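Local coordinates for protein phosphoglycerol transferase GacH (Streptococcus pyogenes MGAS5005, PDB 6DGM) that probably transfers glycerol phosphate onto streptococcal rhamnose polysaccharide, using the manganese-binding, sulfatase-like domain that makes up this part of the membrane protein, at residues S48-D53 with D270-L275; V55-V60 with A280-I285; V64-K69 with F244-T249; A77-S82 with L290-I295; I220-K225 with N234-A239. One frame throughout, in Å; residues are numbered along the deposited sequence.

The five contacts illustrate how a metal site is built in layers. Contact 1 is the one that holds metal ligands, D270 and H271, and H271 also touches the bound sn-glycerol-1-phosphate. Contact 4, about 11 Å away between centres, is the sheet pairing beside it; S82 OG is 2.7 Å from D270 O, and D292 OD1 is 2.8 Å from D51 N. Contact 3, about 14 Å from contact 1 between centres, meets it through L49, D51 and K69. Contacts 2 and 5 form an outer rim, their centres about 13 Å apart, sharing the two-stranded sheet of 58-60 and 222-224. Y238 ties contact 5 inward, its OH lying 2.6 Å from S48 O.

Contact 1. Residues S48-D53 with D270-L275. With MN (manganese (II) ion), chain C.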
# COMPACT_ATOMS: atom_id res chain seq x y z
N SER A 48 -7.20 0.08 8.61
CA SER A 48 -7.17 -0.73 9.82
C SER A 48 -7.49 -2.20 9.59
O SER A 48 -7.81 -2.90 10.55
CB SER A 48 -8.09 -0.14 10.90
OG SER A 48 -7.60 1.09 11.37
N LEU A 49 -7.40 -2.71 8.37
CA LEU A 49 -7.77 -4.10 8.11
C LEU A 49 -6.64 -5.08 8.46
O LEU A 49 -5.56 -5.04 7.88
CB LEU A 49 -8.21 -4.28 6.66
CG LEU A 49 -8.69 -5.72 6.39
CD1 LEU A 49 -9.93 -5.70 5.52
CD2 LEU A 49 -7.60 -6.57 5.76
N SER A 50 -6.94 -6.02 9.34
CA SER A 50 -5.96 -7.04 9.69
C SER A 50 -6.69 -8.17 10.40
O SER A 50 -7.47 -7.94 11.33
CB SER A 50 -4.86 -6.45 10.59
OG SER A 50 -3.77 -7.35 10.71
N ASP A 51 -6.41 -9.40 9.97
CA ASP A 51 -7.13 -10.55 10.46
C ASP A 51 -6.93 -10.70 11.95
O ASP A 51 -5.80 -10.93 12.39
CB ASP A 51 -6.61 -11.80 9.75
CG ASP A 51 -7.45 -13.03 10.02
OD1 ASP A 51 -8.31 -13.02 10.92
OD2 ASP A 51 -7.25 -14.04 9.30
N PRO A 52 -7.98 -10.61 12.77
CA PRO A 52 -7.79 -10.80 14.21
C PRO A 52 -7.33 -12.19 14.60
O PRO A 52 -6.80 -12.38 15.71
CB PRO A 52 -9.16 -10.46 14.81
CG PRO A 52 -10.13 -10.47 13.68
CD PRO A 52 -9.37 -10.29 12.40
N ASP A 53 -7.48 -13.18 13.72
CA ASP A 53 -7.05 -14.54 14.02
C ASP A 53 -5.55 -14.64 14.24
O ASP A 53 -5.10 -15.61 14.86
CB ASP A 53 -7.48 -15.46 12.87
CG ASP A 53 -7.23 -16.92 13.18
OD1 ASP A 53 -7.06 -17.27 14.37
OD2 ASP A 53 -7.20 -17.72 12.22
N ASP A 270 -3.45 -0.91 6.35
CA ASP A 270 -2.33 -0.02 6.64
C ASP A 270 -1.64 -0.34 7.96
O ASP A 270 -0.42 -0.16 8.09
CB ASP A 270 -2.73 1.46 6.54
CG ASP A 270 -3.94 1.83 7.42
OD1 ASP A 270 -4.69 0.94 7.89
OD2 ASP A 270 -4.14 3.04 7.65
N HIS A 271 -2.40 -0.73 8.98
CA HIS A 271 -1.91 -1.04 10.32
C HIS A 271 -3.06 -1.74 11.04
O HIS A 271 -4.21 -1.71 10.58
CB HIS A 271 -1.53 0.24 11.10
CG HIS A 271 -2.61 1.29 11.04
ND1 HIS A 271 -3.77 1.20 11.78
CD2 HIS A 271 -2.73 2.40 10.29
CE1 HIS A 271 -4.55 2.22 11.49
NE2 HIS A 271 -3.95 2.97 10.59
N LEU A 272 -2.73 -2.39 12.15
CA LEU A 272 -3.77 -2.97 12.99
C LEU A 272 -4.63 -1.87 13.60
O LEU A 272 -4.15 -0.75 13.81
CB LEU A 272 -3.14 -3.78 14.13
CG LEU A 272 -2.90 -5.27 13.84
CD1 LEU A 272 -1.76 -5.49 12.86
CD2 LEU A 272 -2.65 -6.03 15.12
N PRO A 273 -5.89 -2.17 13.92
CA PRO A 273 -6.68 -1.23 14.72
C PRO A 273 -6.08 -1.07 16.10
O PRO A 273 -5.56 -2.02 16.69
CB PRO A 273 -8.04 -1.91 14.80
CG PRO A 273 -7.71 -3.38 14.75
CD PRO A 273 -6.58 -3.46 13.74
N GLY A 274 -6.18 0.15 16.65
CA GLY A 274 -5.60 0.43 17.94
C GLY A 274 -6.56 0.07 19.06
O GLY A 274 -7.04 0.95 19.80
N LEU A 275 -6.90 -1.21 19.15
CA LEU A 275 -7.80 -1.66 20.20
C LEU A 275 -7.24 -2.77 21.07
O LEU A 275 -7.85 -3.07 22.09
CB LEU A 275 -9.14 -2.13 19.62
CG LEU A 275 -9.10 -3.28 18.59
CD1 LEU A 275 -9.02 -4.65 19.24
CD2 LEU A 275 -10.31 -3.17 17.67
MN MN C . -5.08 4.10 9.16
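S48 and P273 mark the nearest approach of the two backbones, 4.9 Å between their CA atoms, where the loop after strand 40-46 runs past the loop after strand 263-269. This is loop against loop, without sheet pairing. The buried carbonyl oxygen of H271 faces S48 CA at 3.2 Å in a CA-H...O contact, and it has no conventional polar partner.

The principal link is polar. S48 N donates to D270 OD1 over 2.7 Å, nearly straight at 166°, meeting the oxygen on its syn side and 17° out of the carboxylate plane. The other oxygen, D270 OD2, binds manganese at 2.1 Å. D270 reaches both partners because its CG sits between the backbone N and the carbonyl carbon (chi1 54°). H271 is held at two points of its ring as well: NE2 binds the metal at 2.1 Å, while ND1 donates to L272 O at 2.8 Å. L272 O lies close to the ring plane, although ND1 stands above the plane of that carbonyl. S48 OG comes obliquely to the ring, 3.3 Å from H271 CE1. Farther along, S50 OG rests on the methyl L272 CD1 at 3.5 Å.

E47 and T89 also bind the manganese, and H271 touches the bound sn-glycerol-1-phosphate. S48 therefore works from the second shell, gripping the carboxylate oxygen that the metal does not take, just as the L272 carbonyl fixes the imidazole's rotation. With both ends of each ligand committed, both groups are probably held ready for the metal, and H271 also for the ligand it touches.

Contact 2. Residues V55-V60 with A280-I285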
# COMPACT_ATOMS: atom_id res chain seq x y z
N VAL A 55 -3.86 -12.53 16.08
CA VAL A 55 -3.58 -12.04 17.42
C VAL A 55 -3.76 -13.20 18.39
O VAL A 55 -4.88 -13.71 18.56
CB VAL A 55 -4.48 -10.85 17.77
CG1 VAL A 55 -4.09 -10.28 19.11
CG2 VAL A 55 -4.37 -9.80 16.67
N SER A 56 -2.67 -13.60 19.05
CA SER A 56 -2.60 -14.90 19.71
C SER A 56 -3.72 -15.10 20.72
O SER A 56 -4.32 -16.19 20.79
CB SER A 56 -1.24 -15.05 20.43
OG SER A 56 -0.16 -14.86 19.54
N ASN A 57 -3.98 -14.11 21.56
CA ASN A 57 -4.88 -14.31 22.69
C ASN A 57 -6.33 -13.94 22.39
O ASN A 57 -7.13 -13.84 23.32
CB ASN A 57 -4.39 -13.55 23.92
CG ASN A 57 -3.14 -14.15 24.51
OD1 ASN A 57 -2.86 -15.34 24.33
ND2 ASN A 57 -2.40 -13.34 25.24
N VAL A 58 -6.67 -13.80 21.12
CA VAL A 58 -8.01 -13.40 20.69
C VAL A 58 -8.77 -14.62 20.20
O VAL A 58 -8.19 -15.51 19.56
CB VAL A 58 -7.91 -12.34 19.56
CG1 VAL A 58 -9.14 -12.36 18.66
CG2 VAL A 58 -7.69 -10.98 20.16
N THR A 59 -10.07 -14.65 20.48
CA THR A 59 -10.97 -15.66 19.94
C THR A 59 -12.15 -14.94 19.30
O THR A 59 -12.73 -14.04 19.92
CB THR A 59 -11.46 -16.60 21.03
OG1 THR A 59 -10.34 -17.23 21.68
CG2 THR A 59 -12.36 -17.69 20.44
N VAL A 60 -12.50 -15.32 18.08
CA VAL A 60 -13.65 -14.78 17.36
C VAL A 60 -14.59 -15.93 17.08
O VAL A 60 -14.14 -17.03 16.74
CB VAL A 60 -13.24 -14.07 16.05
CG1 VAL A 60 -14.43 -13.32 15.46
CG2 VAL A 60 -12.09 -13.12 16.29
N ALA A 280 -2.26 -8.97 24.30
CA ALA A 280 -2.95 -9.76 23.28
C ALA A 280 -1.99 -10.54 22.40
O ALA A 280 -2.35 -11.60 21.88
CB ALA A 280 -3.81 -8.86 22.40
N PHE A 281 -0.77 -10.05 22.21
CA PHE A 281 0.17 -10.65 21.26
C PHE A 281 1.04 -11.74 21.88
O PHE A 281 1.77 -12.41 21.14
CB PHE A 281 0.99 -9.54 20.61
CG PHE A 281 0.15 -8.49 19.96
CD1 PHE A 281 -0.44 -8.73 18.73
CD2 PHE A 281 -0.12 -7.29 20.60
CE1 PHE A 281 -1.25 -7.78 18.14
CE2 PHE A 281 -0.92 -6.33 20.00
CZ PHE A 281 -1.49 -6.58 18.78
N ASN A 282 0.98 -11.94 23.19
CA ASN A 282 1.58 -13.09 23.86
C ASN A 282 2.91 -13.58 23.30
O ASN A 282 2.98 -14.68 22.74
CB ASN A 282 0.58 -14.27 23.82
CG ASN A 282 0.99 -15.44 24.71
OD1 ASN A 282 1.76 -15.27 25.66
ND2 ASN A 282 0.48 -16.63 24.41
N LYS A 283 3.97 -12.81 23.48
CA LYS A 283 5.32 -13.20 23.05
C LYS A 283 5.49 -13.24 21.53
O LYS A 283 6.59 -13.58 21.05
CB LYS A 283 5.77 -14.56 23.60
CG LYS A 283 5.78 -14.69 25.12
CD LYS A 283 5.76 -16.16 25.56
CE LYS A 283 7.09 -16.61 26.16
NZ LYS A 283 7.27 -18.10 26.10
N HIS A 284 4.45 -12.96 20.75
CA HIS A 284 4.57 -12.82 19.30
C HIS A 284 4.26 -11.38 18.95
O HIS A 284 3.32 -11.10 18.19
CB HIS A 284 3.59 -13.75 18.58
CG HIS A 284 4.04 -15.17 18.53
ND1 HIS A 284 4.51 -15.84 19.64
CD2 HIS A 284 4.10 -16.05 17.50
CE1 HIS A 284 4.84 -17.08 19.30
NE2 HIS A 284 4.60 -17.23 18.01
N ILE A 285 5.04 -10.45 19.52
CA ILE A 285 4.77 -9.03 19.35
C ILE A 285 4.94 -8.58 17.91
O ILE A 285 4.43 -7.52 17.53
CB ILE A 285 5.63 -8.20 20.33
CG1 ILE A 285 5.08 -6.77 20.46
CG2 ILE A 285 7.09 -8.17 19.89
CD1 ILE A 285 3.72 -6.67 21.15
O HOH W 1 0.27 -12.64 18.40
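V55 and A280 begin the meeting of two turns: a type I turn from V55 to V58, leading into strand 58-60, and a type I' turn from F281 to H284. V55 supplies the apolar contact. Its CG1 branch, anti to the backbone N (chi1 -175°), comes 3.6 Å from A280 CB and also reaches F281 CE1 obliquely at 3.9 Å; F281 packs in turn on L272 of the neighbouring loop.

S56 is next and more exposed. Its CB is 3.9 Å from N282 CB, and a water lying between the turns donates to F281 O at 3.1 Å.

At N57 the backbone makes the direct bond. N57 N donates to A280 O over 3.0 Å, in the carbonyl plane, at an angle of 156°. The N57 side chain crosses that of N282 at about a right angle, its ND2 passing 3.4 Å from N282 CB, with the two amide planes 32° apart. A weak bond from N57 ND2 to S279 O adds a further tie.

V58 then starts the two-stranded antiparallel sheet with strand 222-224, while its own N-H closes the first turn: V58 N donates to V55 O at 3.1 Å.

Contact 3. Residues V64-K69 with F244-T249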
# COMPACT_ATOMS: atom_id res chain seq x y z
N VAL A 64 -14.22 -13.81 10.08
CA VAL A 64 -14.77 -12.56 9.55
C VAL A 64 -14.07 -12.11 8.28
O VAL A 64 -14.46 -11.08 7.71
CB VAL A 64 -14.81 -11.44 10.61
CG1 VAL A 64 -15.74 -11.85 11.76
CG2 VAL A 64 -13.41 -11.09 11.11
N LEU A 65 -13.05 -12.83 7.83
CA LEU A 65 -12.41 -12.54 6.56
C LEU A 65 -12.40 -13.78 5.66
O LEU A 65 -11.39 -14.05 5.01
CB LEU A 65 -10.99 -12.04 6.79
CG LEU A 65 -10.86 -10.68 7.49
CD1 LEU A 65 -9.39 -10.31 7.60
CD2 LEU A 65 -11.60 -9.58 6.76
N PRO A 66 -13.49 -14.55 5.58
CA PRO A 66 -13.41 -15.77 4.75
C PRO A 66 -13.19 -15.50 3.27
O PRO A 66 -12.40 -16.22 2.64
CB PRO A 66 -14.76 -16.48 5.01
CG PRO A 66 -15.68 -15.36 5.38
CD PRO A 66 -14.84 -14.38 6.17
N ASN A 67 -13.83 -14.47 2.71
CA ASN A 67 -13.64 -14.19 1.29
C ASN A 67 -12.25 -13.64 1.02
O ASN A 67 -11.62 -13.98 0.02
CB ASN A 67 -14.70 -13.21 0.79
CG ASN A 67 -16.10 -13.78 0.87
OD1 ASN A 67 -16.40 -14.78 0.22
ND2 ASN A 67 -16.95 -13.17 1.66
N ILE A 68 -11.74 -12.78 1.90
CA ILE A 68 -10.41 -12.24 1.69
C ILE A 68 -9.36 -13.32 1.86
O ILE A 68 -8.37 -13.37 1.12
CB ILE A 68 -10.19 -11.00 2.57
CG1 ILE A 68 -10.95 -9.81 1.96
CG2 ILE A 68 -8.69 -10.67 2.67
CD1 ILE A 68 -11.02 -8.58 2.84
N LYS A 69 -9.58 -14.27 2.78
CA LYS A 69 -8.64 -15.37 2.90
C LYS A 69 -8.63 -16.23 1.65
O LYS A 69 -7.57 -16.69 1.21
CB LYS A 69 -8.94 -16.21 4.13
CG LYS A 69 -8.57 -15.49 5.43
CD LYS A 69 -8.29 -16.47 6.55
CE LYS A 69 -9.56 -17.01 7.17
NZ LYS A 69 -9.74 -16.48 8.56
N PHE A 244 -18.47 -7.01 6.93
CA PHE A 244 -19.05 -6.28 5.80
C PHE A 244 -17.99 -6.00 4.75
O PHE A 244 -18.20 -6.22 3.55
CB PHE A 244 -19.68 -4.95 6.25
CG PHE A 244 -20.93 -5.10 7.06
CD1 PHE A 244 -22.14 -5.35 6.44
CD2 PHE A 244 -20.91 -4.96 8.44
CE1 PHE A 244 -23.31 -5.49 7.19
CE2 PHE A 244 -22.07 -5.11 9.19
CZ PHE A 244 -23.27 -5.37 8.57
N THR A 245 -16.82 -5.52 5.19
CA THR A 245 -15.74 -5.27 4.25
C THR A 245 -15.41 -6.53 3.47
O THR A 245 -15.18 -6.48 2.26
CB THR A 245 -14.50 -4.78 4.98
OG1 THR A 245 -14.79 -3.50 5.56
CG2 THR A 245 -13.29 -4.67 4.05
N ASP A 246 -15.43 -7.67 4.16
CA ASP A 246 -15.05 -8.93 3.52
C ASP A 246 -16.02 -9.27 2.40
O ASP A 246 -15.60 -9.60 1.28
CB ASP A 246 -15.02 -10.02 4.57
CG ASP A 246 -14.56 -11.34 4.02
OD1 ASP A 246 -13.37 -11.45 3.69
OD2 ASP A 246 -15.39 -12.26 3.93
N LYS A 247 -17.33 -9.18 2.67
CA LYS A 247 -18.32 -9.46 1.64
C LYS A 247 -18.28 -8.44 0.51
O LYS A 247 -18.41 -8.80 -0.66
CB LYS A 247 -19.71 -9.51 2.26
CG LYS A 247 -19.89 -10.65 3.24
CD LYS A 247 -21.27 -10.59 3.87
CE LYS A 247 -21.41 -11.63 4.97
NZ LYS A 247 -20.40 -11.42 6.05
N GLU A 248 -18.12 -7.15 0.85
CA GLU A 248 -18.12 -6.13 -0.19
C GLU A 248 -16.87 -6.23 -1.06
O GLU A 248 -16.93 -5.89 -2.25
CB GLU A 248 -18.25 -4.74 0.41
CG GLU A 248 -19.53 -4.51 1.21
CD GLU A 248 -20.78 -4.58 0.35
OE1 GLU A 248 -20.67 -4.49 -0.90
OE2 GLU A 248 -21.89 -4.71 0.93
N THR A 249 -15.74 -6.65 -0.49
CA THR A 249 -14.52 -6.80 -1.28
C THR A 249 -14.69 -7.91 -2.31
O THR A 249 -14.31 -7.76 -3.47
CB THR A 249 -13.33 -7.07 -0.34
OG1 THR A 249 -13.17 -5.99 0.59
CG2 THR A 249 -12.02 -7.25 -1.12
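L65 and D246 bring their CA atoms within 5.4 Å, so that the first turn of helix 66-74 comes up against the side of helix 229-257. D246 dominates the interface. With its CG anti to the backbone N (chi1 -176°), the side chain extends from its own helix and presents a carboxylate to the N-H groups at the start of the other. D246 OD2 accepts from N67 N over 3.0 Å through its syn lone pair. The neighbouring oxygen, D246 OD1, accepts from I68 N at 2.8 Å, on the syn side but 19° out of the carboxylate plane. N67 ND2 adds a weak third bond to D246 OD2, its amide turned only 19° from the carboxylate. Three N-H groups thus fix the carboxylate, and the positive end of the helix dipole would probably favour its negative charge.

I68 slides antiparallel past D246, and its CG1 makes a hydrocarbon touch with T249 CG2 at 4.1 Å. The carbonyl oxygen V64 O is a buried polar atom without a polar partner; it faces D246 CB at 3.4 Å.

Beyond the pair, N67 OD1 accepts a hydrogen bond from R250, one turn beyond D246 in helix 229-257, and I68 and T249 both pack on F267 of the central strand 263-269.

Contact 4. Residues A77-S82 with L290-I295; sequences AGLMQS and LTDYFI
G78 and Y293 form the tight half of this antiparallel strand pair. They are a hydrogen-bonded pair, in which G78 N donates to Y293 O and Y293 N to G78 O, each at 3.1 Å. The tyrosine ring, its CG between the backbone N and the carbonyl carbon (chi1 86°), folds back over the partner strand. G78 N lies 3.3 Å above one ring face, displaced toward the rim, and A77 CA makes a CH-pi contact 4.2 Å from the ring centroid. The glycine has no side chain to obstruct that ring. Y293 OH finds its partner in H306 O. At A77 the strands draw closest, 4.0 Å from its CA to F294 CA.

Two residues on, M80 N donates to T291 O at 2.8 Å, and T291 N to M80 O at 3.0 Å. M80 and T291 lie side by side on the buried face shared with Y293, and the bend in the methionine brings its CE to 3.4 Å from T291 OG1, a hydroxyl that is hydrogen-bonded to G269 O.

The looser, partly exposed end is that of L79, Q81 and L290, where L79 CD1 and L290 CD1 are 4.3 Å apart. D292 diverges from L79 and forms salt bridges with K72 and R54.

Both strands belong to the eight-stranded mixed sheet; 290-297 lies next to 263-269, which leads into D270 and H271, and 77-81 next to 308-310. Such a central sheet, sandwiched by helices, is typical of the alkaline phosphatase superfamily.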
# COMPACT_ATOMS: atom_id res chain seq x y z
N ALA A 77 -0.03 -12.93 -2.39
CA ALA A 77 -0.62 -12.41 -1.17
C ALA A 77 0.22 -12.83 0.02
O ALA A 77 1.03 -13.75 -0.06
CB ALA A 77 -2.06 -12.92 -0.99
N GLY A 78 -0.01 -12.15 1.14
CA GLY A 78 0.72 -12.49 2.34
C GLY A 78 0.49 -11.47 3.44
O GLY A 78 -0.61 -10.94 3.60
N LEU A 79 1.55 -11.20 4.18
CA LEU A 79 1.54 -10.22 5.25
C LEU A 79 2.40 -9.02 4.85
O LEU A 79 3.43 -9.17 4.19
CB LEU A 79 2.10 -10.82 6.54
CG LEU A 79 1.39 -12.09 7.01
CD1 LEU A 79 2.05 -12.63 8.27
CD2 LEU A 79 -0.07 -11.82 7.27
N MET A 80 1.95 -7.84 5.26
CA MET A 80 2.68 -6.60 5.09
C MET A 80 3.15 -6.11 6.45
O MET A 80 2.35 -6.02 7.39
CB MET A 80 1.78 -5.53 4.48
CG MET A 80 2.51 -4.27 4.08
SD MET A 80 1.42 -2.85 4.02
CE MET A 80 1.26 -2.46 5.76
N GLN A 81 4.42 -5.77 6.55
CA GLN A 81 4.92 -5.13 7.76
C GLN A 81 4.51 -3.66 7.75
O GLN A 81 4.79 -2.94 6.78
CB GLN A 81 6.43 -5.26 7.88
CG GLN A 81 6.92 -4.71 9.19
CD GLN A 81 8.34 -5.07 9.48
OE1 GLN A 81 8.65 -6.22 9.78
NE2 GLN A 81 9.23 -4.09 9.37
N SER A 82 3.84 -3.22 8.80
CA SER A 82 3.46 -1.83 8.95
C SER A 82 4.46 -1.13 9.86
O SER A 82 5.05 -1.75 10.75
CB SER A 82 2.07 -1.73 9.59
OG SER A 82 1.69 -0.39 9.81
N LEU A 290 1.73 -6.59 11.61
CA LEU A 290 1.59 -7.40 10.40
C LEU A 290 0.13 -7.41 9.95
O LEU A 290 -0.72 -8.05 10.59
CB LEU A 290 2.10 -8.82 10.63
CG LEU A 290 3.61 -8.94 10.85
CD1 LEU A 290 3.99 -10.33 11.29
CD2 LEU A 290 4.36 -8.54 9.57
N THR A 291 -0.13 -6.76 8.82
CA THR A 291 -1.46 -6.73 8.21
C THR A 291 -1.50 -7.67 7.00
O THR A 291 -0.49 -8.24 6.59
CB THR A 291 -1.80 -5.31 7.77
OG1 THR A 291 -0.94 -4.95 6.67
CG2 THR A 291 -1.62 -4.31 8.89
N ASP A 292 -2.69 -7.79 6.41
CA ASP A 292 -2.90 -8.61 5.22
C ASP A 292 -2.76 -7.80 3.95
O ASP A 292 -3.13 -6.63 3.90
CB ASP A 292 -4.31 -9.20 5.27
CG ASP A 292 -4.52 -10.06 6.49
OD1 ASP A 292 -4.89 -9.51 7.56
OD2 ASP A 292 -4.28 -11.30 6.39
N TYR A 293 -2.22 -8.43 2.91
CA TYR A 293 -2.23 -7.83 1.58
C TYR A 293 -2.50 -8.90 0.53
O TYR A 293 -2.23 -10.09 0.72
CB TYR A 293 -0.92 -7.09 1.24
CG TYR A 293 0.15 -8.01 0.66
CD1 TYR A 293 0.24 -8.22 -0.71
CD2 TYR A 293 1.06 -8.68 1.49
CE1 TYR A 293 1.18 -9.07 -1.24
CE2 TYR A 293 2.01 -9.54 0.96
CZ TYR A 293 2.07 -9.72 -0.41
OH TYR A 293 3.00 -10.56 -0.97
N PHE A 294 -3.02 -8.45 -0.61
CA PHE A 294 -3.06 -9.28 -1.81
C PHE A 294 -2.89 -8.40 -3.04
O PHE A 294 -3.15 -7.19 -3.02
CB PHE A 294 -4.31 -10.18 -1.89
CG PHE A 294 -5.62 -9.44 -2.04
CD1 PHE A 294 -5.99 -8.89 -3.25
CD2 PHE A 294 -6.52 -9.37 -0.98
CE1 PHE A 294 -7.20 -8.25 -3.41
CE2 PHE A 294 -7.75 -8.74 -1.13
CZ PHE A 294 -8.09 -8.18 -2.35
N ILE A 295 -2.44 -9.03 -4.12
CA ILE A 295 -2.28 -8.40 -5.42
C ILE A 295 -3.05 -9.29 -6.39
O ILE A 295 -2.66 -10.43 -6.62
CB ILE A 295 -0.80 -8.27 -5.82
CG1 ILE A 295 -0.04 -7.42 -4.78
CG2 ILE A 295 -0.71 -7.62 -7.19
CD1 ILE A 295 1.45 -7.24 -5.07

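Contact 5. Residues I220-K225 with N234-A239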
# COMPACT_ATOMS: atom_id res chain seq x y z
N ILE A 220 -21.67 -12.54 15.60
CA ILE A 220 -20.22 -12.35 15.63
C ILE A 220 -19.86 -11.72 16.97
O ILE A 220 -20.26 -10.59 17.27
CB ILE A 220 -19.73 -11.48 14.47
CG1 ILE A 220 -19.95 -12.20 13.14
CG2 ILE A 220 -18.25 -11.11 14.65
CD1 ILE A 220 -19.65 -11.33 11.97
N VAL A 221 -19.11 -12.46 17.78
CA VAL A 221 -18.67 -11.98 19.08
C VAL A 221 -17.20 -12.35 19.22
O VAL A 221 -16.75 -13.39 18.72
CB VAL A 221 -19.49 -12.55 20.25
CG1 VAL A 221 -20.96 -12.13 20.13
CG2 VAL A 221 -19.36 -14.03 20.32
N ALA A 222 -16.44 -11.49 19.89
CA ALA A 222 -15.01 -11.68 20.00
C ALA A 222 -14.59 -11.33 21.42
O ALA A 222 -15.22 -10.50 22.09
CB ALA A 222 -14.23 -10.85 18.99
N GLU A 223 -13.55 -12.00 21.88
CA GLU A 223 -13.00 -11.70 23.19
C GLU A 223 -11.51 -11.97 23.14
O GLU A 223 -11.02 -12.70 22.29
CB GLU A 223 -13.66 -12.52 24.30
CG GLU A 223 -13.49 -14.01 24.15
CD GLU A 223 -14.23 -14.78 25.22
OE1 GLU A 223 -15.22 -14.25 25.76
OE2 GLU A 223 -13.81 -15.92 25.52
N GLY A 224 -10.80 -11.33 24.06
CA GLY A 224 -9.39 -11.56 24.24
C GLY A 224 -9.10 -11.94 25.69
O GLY A 224 -9.81 -11.53 26.60
N LYS A 225 -8.04 -12.73 25.87
CA LYS A 225 -7.65 -13.17 27.20
C LYS A 225 -7.36 -11.96 28.08
O LYS A 225 -6.56 -11.09 27.72
CB LYS A 225 -6.40 -14.05 27.10
CG LYS A 225 -5.97 -14.68 28.41
CD LYS A 225 -4.73 -15.56 28.24
CE LYS A 225 -4.25 -16.07 29.59
NZ LYS A 225 -3.18 -17.11 29.45
N ASN A 234 -14.88 -3.28 21.65
CA ASN A 234 -14.24 -2.73 20.46
C ASN A 234 -13.86 -3.84 19.48
O ASN A 234 -14.08 -3.70 18.27
CB ASN A 234 -13.00 -1.94 20.85
CG ASN A 234 -13.32 -0.53 21.29
OD1 ASN A 234 -14.31 0.05 20.86
ND2 ASN A 234 -12.49 0.02 22.16
N LEU A 235 -13.28 -4.93 19.98
CA LEU A 235 -12.89 -6.01 19.09
C LEU A 235 -14.11 -6.61 18.41
O LEU A 235 -14.06 -6.92 17.21
CB LEU A 235 -12.14 -7.09 19.87
CG LEU A 235 -11.72 -8.34 19.07
CD1 LEU A 235 -10.79 -8.01 17.90
CD2 LEU A 235 -11.07 -9.37 20.01
N THR A 236 -15.20 -6.79 19.16
CA THR A 236 -16.42 -7.34 18.57
C THR A 236 -16.98 -6.41 17.50
O THR A 236 -17.34 -6.85 16.41
CB THR A 236 -17.45 -7.59 19.67
OG1 THR A 236 -16.98 -8.66 20.50
CG2 THR A 236 -18.84 -7.95 19.10
N SER A 237 -17.07 -5.10 17.80
CA SER A 237 -17.57 -4.15 16.82
C SER A 237 -16.69 -4.13 15.57
O SER A 237 -17.19 -4.07 14.44
CB SER A 237 -17.59 -2.74 17.43
OG SER A 237 -18.38 -2.70 18.60
N TYR A 238 -15.37 -4.12 15.77
CA TYR A 238 -14.44 -4.15 14.65
C TYR A 238 -14.61 -5.42 13.82
O TYR A 238 -14.60 -5.36 12.58
CB TYR A 238 -13.02 -4.06 15.20
CG TYR A 238 -11.93 -4.32 14.18
CD1 TYR A 238 -11.56 -3.33 13.29
CD2 TYR A 238 -11.29 -5.55 14.13
CE1 TYR A 238 -10.56 -3.58 12.36
CE2 TYR A 238 -10.29 -5.80 13.21
CZ TYR A 238 -9.94 -4.81 12.32
OH TYR A 238 -8.94 -5.06 11.40
N ALA A 239 -14.74 -6.58 14.47
CA ALA A 239 -14.90 -7.83 13.73
C ALA A 239 -16.18 -7.83 12.91
O ALA A 239 -16.20 -8.32 11.77
CB ALA A 239 -14.88 -9.04 14.67
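A222 and T236 supply the polar link between strand 222-224 and the helix that follows it. A222 N donates to T236 OG1 over 2.9 Å, at an angle of 149°. The threonine hydroxyl, anti to the carbonyl carbon and beside its own backbone N (chi1 -68°), is also bonded to N232 O one turn earlier in the helix, so the side chain joins helix and strand backbones. The T236 methyl, CG2, also meets a polar atom, I220 O, at 3.5 Å, a carbonyl that R240 NE bonds.

Apolar contacts flank this group. A222 CB points to the helix and packs on L235, 3.6 Å from its CG, with the CD2 branch just as near. At the other end I220 CG2 meets A239 CB at 4.0 Å. V221 and E223 direct their CB atoms away, in the alternation expected of an extended strand.

In backbone terms, the strand and helix segments pass 7.1 Å apart between axes, with their directions 140° apart. Strand 222-224 pairs antiparallel with strand 58-60, and L235 reaches V58 as well. The result is a strand followed by a short loop and the helix that packs back against it, in which a small two-stranded antiparallel sheet lies on the N-terminal part of helix 229-257, away from the metal and ligand sites.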